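Long-range contact in LPXTG cell wall surface protein (Streptococcus gordonii, PDB 7AVH), which probably acts as a cell-wall-anchored adhesin whose tandem SHIRT repeats, two of which form this chain, project its binding region from the bacterial surface: residues K87-F92 against D155-G160. Numbering follows the deposited sequence.
Sequences KATHEF and DAHFVG
His157 bridges Thr89 and Glu91 where parts of strands 72-94 and 156-166, the first and last of the second SHIRT repeat (ubiquitin-like clan), run side by side in parallel. In the backbone ladder Lys87 O accepts from Ala156 N, Thr89 bonds through N to Ala156 O and through O to Phe158 N, Glu91 N donates to Phe158 O, and Gly160 N to Glu91 O (2.7 Å, 177°). At the ladder's start Lys87 N reaches Asp155 OD1 at 2.8 Å from above the carboxylate plane.

On one face the imidazole of His157 turns across to the other strand, CG anti to its backbone N (chi1 -174°). His157 ND1 and Thr89 OG1 share a hydrogen bond (2.7 Å), and His157 NE2 donates to the anti side of Glu91 OE1 (2.9 Å, 175°) almost exactly in the ring plane. Glu91 OE1 also hydrogen-bonds a bound Tris molecule, probably from the crystallisation liquor.

The opposite face is mainly apolar around Ala88, Ala156 and Phe158: Ala88 CB meets the ring edge at Phe158 CE2 (4.1 Å), and Tyr144 and Pro124 also pack on this phenyl. Buried His90 is the polar exception, its NE2 bonded to Thr125 N. Gripped at both nitrogens, His157 has its ring rotation fixed, and the Glu91 carboxylate probably stabilises the proton on NE2 and could raise the ring's basicity.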
loop_
_atom_site.group_PDB
_atom_site.type_symbol
_atom_site.label_atom_id
_atom_site.label_comp_id
_atom_site.label_asym_id
_atom_site.label_seq_id
_atom_site.Cartn_x
_atom_site.Cartn_y
_atom_site.Cartn_z
ATOM N N LYS A 87 -9.624 -2.985 -3.283
ATOM C CA LYS A 87 -10.155 -4.321 -2.948
ATOM C C LYS A 87 -10.695 -4.984 -4.212
ATOM O O LYS A 87 -11.051 -4.350 -5.168
ATOM C CB LYS A 87 -11.295 -4.197 -1.916
ATOM C CG LYS A 87 -10.835 -3.607 -0.602
ATOM C CD LYS A 87 -11.948 -3.653 0.454
ATOM C CE LYS A 87 -11.495 -2.999 1.745
ATOM N NZ LYS A 87 -12.586 -2.901 2.742
ATOM N N ALA A 88 -10.798 -6.300 -4.097
ATOM C CA ALA A 88 -11.588 -7.094 -5.051
ATOM C C ALA A 88 -12.630 -7.867 -4.292
ATOM O O ALA A 88 -12.304 -8.585 -3.378
ATOM C CB ALA A 88 -10.696 -8.030 -5.821
ATOM N N THR A 89 -13.906 -7.629 -4.667
ATOM C CA THR A 89 -15.034 -8.253 -3.993
ATOM C C THR A 89 -15.715 -9.256 -4.936
ATOM O O THR A 89 -15.458 -9.266 -6.137
ATOM C CB THR A 89 -15.983 -7.107 -3.567
ATOM O OG1 THR A 89 -16.393 -6.377 -4.722
ATOM C CG2 THR A 89 -15.262 -6.110 -2.625
ATOM N N HIS A 90 -16.621 -9.998 -4.298
ATOM C CA HIS A 90 -17.319 -11.107 -4.991
ATOM C C HIS A 90 -18.772 -10.970 -4.703
ATOM O O HIS A 90 -19.236 -10.561 -3.652
ATOM C CB HIS A 90 -16.758 -12.446 -4.451
ATOM C CG HIS A 90 -15.286 -12.637 -4.573
ATOM N ND1 HIS A 90 -14.383 -12.051 -3.680
ATOM C CD2 HIS A 90 -14.533 -13.326 -5.442
ATOM C CE1 HIS A 90 -13.176 -12.414 -4.040
ATOM N NE2 HIS A 90 -13.182 -13.160 -5.141
ATOM N N GLU A 91 -19.518 -11.591 -5.643
ATOM C CA GLU A 91 -20.969 -11.761 -5.515
ATOM C C GLU A 91 -21.365 -13.068 -6.220
ATOM O O GLU A 91 -20.711 -13.420 -7.168
ATOM C CB GLU A 91 -21.700 -10.615 -6.187
ATOM C CG GLU A 91 -23.171 -10.651 -6.411
ATOM C CD GLU A 91 -23.769 -9.485 -7.141
ATOM O OE1 GLU A 91 -23.026 -8.526 -7.654
ATOM O OE2 GLU A 91 -25.046 -9.510 -7.147
ATOM N N PHE A 92 -22.377 -13.705 -5.693
ATOM C CA PHE A 92 -22.968 -14.881 -6.391
ATOM C C PHE A 92 -24.383 -14.570 -6.832
ATOM O O PHE A 92 -25.152 -13.895 -6.175
ATOM C CB PHE A 92 -23.031 -16.041 -5.423
ATOM C CG PHE A 92 -21.734 -16.680 -5.028
ATOM C CD1 PHE A 92 -20.590 -16.587 -5.785
ATOM C CD2 PHE A 92 -21.711 -17.506 -3.914
ATOM C CE1 PHE A 92 -19.419 -17.295 -5.452
ATOM C CE2 PHE A 92 -20.555 -18.215 -3.570
ATOM C CZ PHE A 92 -19.407 -18.137 -4.342
ATOM N N ASP A 155 -11.981 -0.120 -6.755
ATOM C CA ASP A 155 -12.179 -1.515 -6.352
ATOM C C ASP A 155 -12.780 -2.330 -7.541
ATOM O O ASP A 155 -13.500 -1.746 -8.381
ATOM C CB ASP A 155 -13.200 -1.535 -5.218
ATOM C CG ASP A 155 -12.717 -0.892 -3.906
ATOM O OD1 ASP A 155 -11.469 -0.867 -3.691
ATOM O OD2 ASP A 155 -13.623 -0.451 -3.097
ATOM N N ALA A 156 -12.372 -3.595 -7.601
ATOM C CA ALA A 156 -12.940 -4.535 -8.573
ATOM C C ALA A 156 -14.022 -5.378 -7.937
ATOM O O ALA A 156 -14.071 -5.563 -6.702
ATOM C CB ALA A 156 -11.847 -5.431 -9.121
ATOM N N HIS A 157 -14.862 -5.945 -8.822
ATOM C CA HIS A 157 -15.983 -6.768 -8.372
ATOM C C HIS A 157 -16.195 -7.906 -9.384
ATOM O O HIS A 157 -16.221 -7.631 -10.571
ATOM C CB HIS A 157 -17.252 -5.906 -8.253
ATOM C CG HIS A 157 -18.420 -6.621 -7.662
ATOM N ND1 HIS A 157 -18.438 -7.004 -6.346
ATOM C CD2 HIS A 157 -19.642 -7.002 -8.222
ATOM C CE1 HIS A 157 -19.632 -7.603 -6.088
ATOM N NE2 HIS A 157 -20.373 -7.560 -7.229
ATOM N N PHE A 158 -16.312 -9.102 -8.832
ATOM C CA PHE A 158 -16.491 -10.304 -9.684
ATOM C C PHE A 158 -17.824 -10.954 -9.317
ATOM O O PHE A 158 -18.122 -11.170 -8.151
ATOM C CB PHE A 158 -15.367 -11.287 -9.377
ATOM C CG PHE A 158 -14.018 -10.755 -9.799
ATOM C CD1 PHE A 158 -13.637 -10.789 -11.114
ATOM C CD2 PHE A 158 -13.122 -10.235 -8.862
ATOM C CE1 PHE A 158 -12.381 -10.384 -11.537
ATOM C CE2 PHE A 158 -11.891 -9.782 -9.291
ATOM C CZ PHE A 158 -11.531 -9.851 -10.606
ATOM N N VAL A 159 -18.532 -11.354 -10.370
ATOM C CA VAL A 159 -19.894 -11.966 -10.240
ATOM C C VAL A 159 -19.814 -13.448 -10.640
ATOM O O VAL A 159 -19.444 -13.721 -11.786
ATOM C CB VAL A 159 -20.948 -11.240 -11.097
ATOM C CG1 VAL A 159 -22.314 -11.911 -10.915
ATOM C CG2 VAL A 159 -20.977 -9.769 -10.739
ATOM N N GLY A 160 -20.090 -14.323 -9.677
ATOM C CA GLY A 160 -20.019 -15.782 -9.917
ATOM C C GLY A 160 -21.409 -16.389 -10.045
ATOM O O GLY A 160 -22.278 -16.102 -9.242
#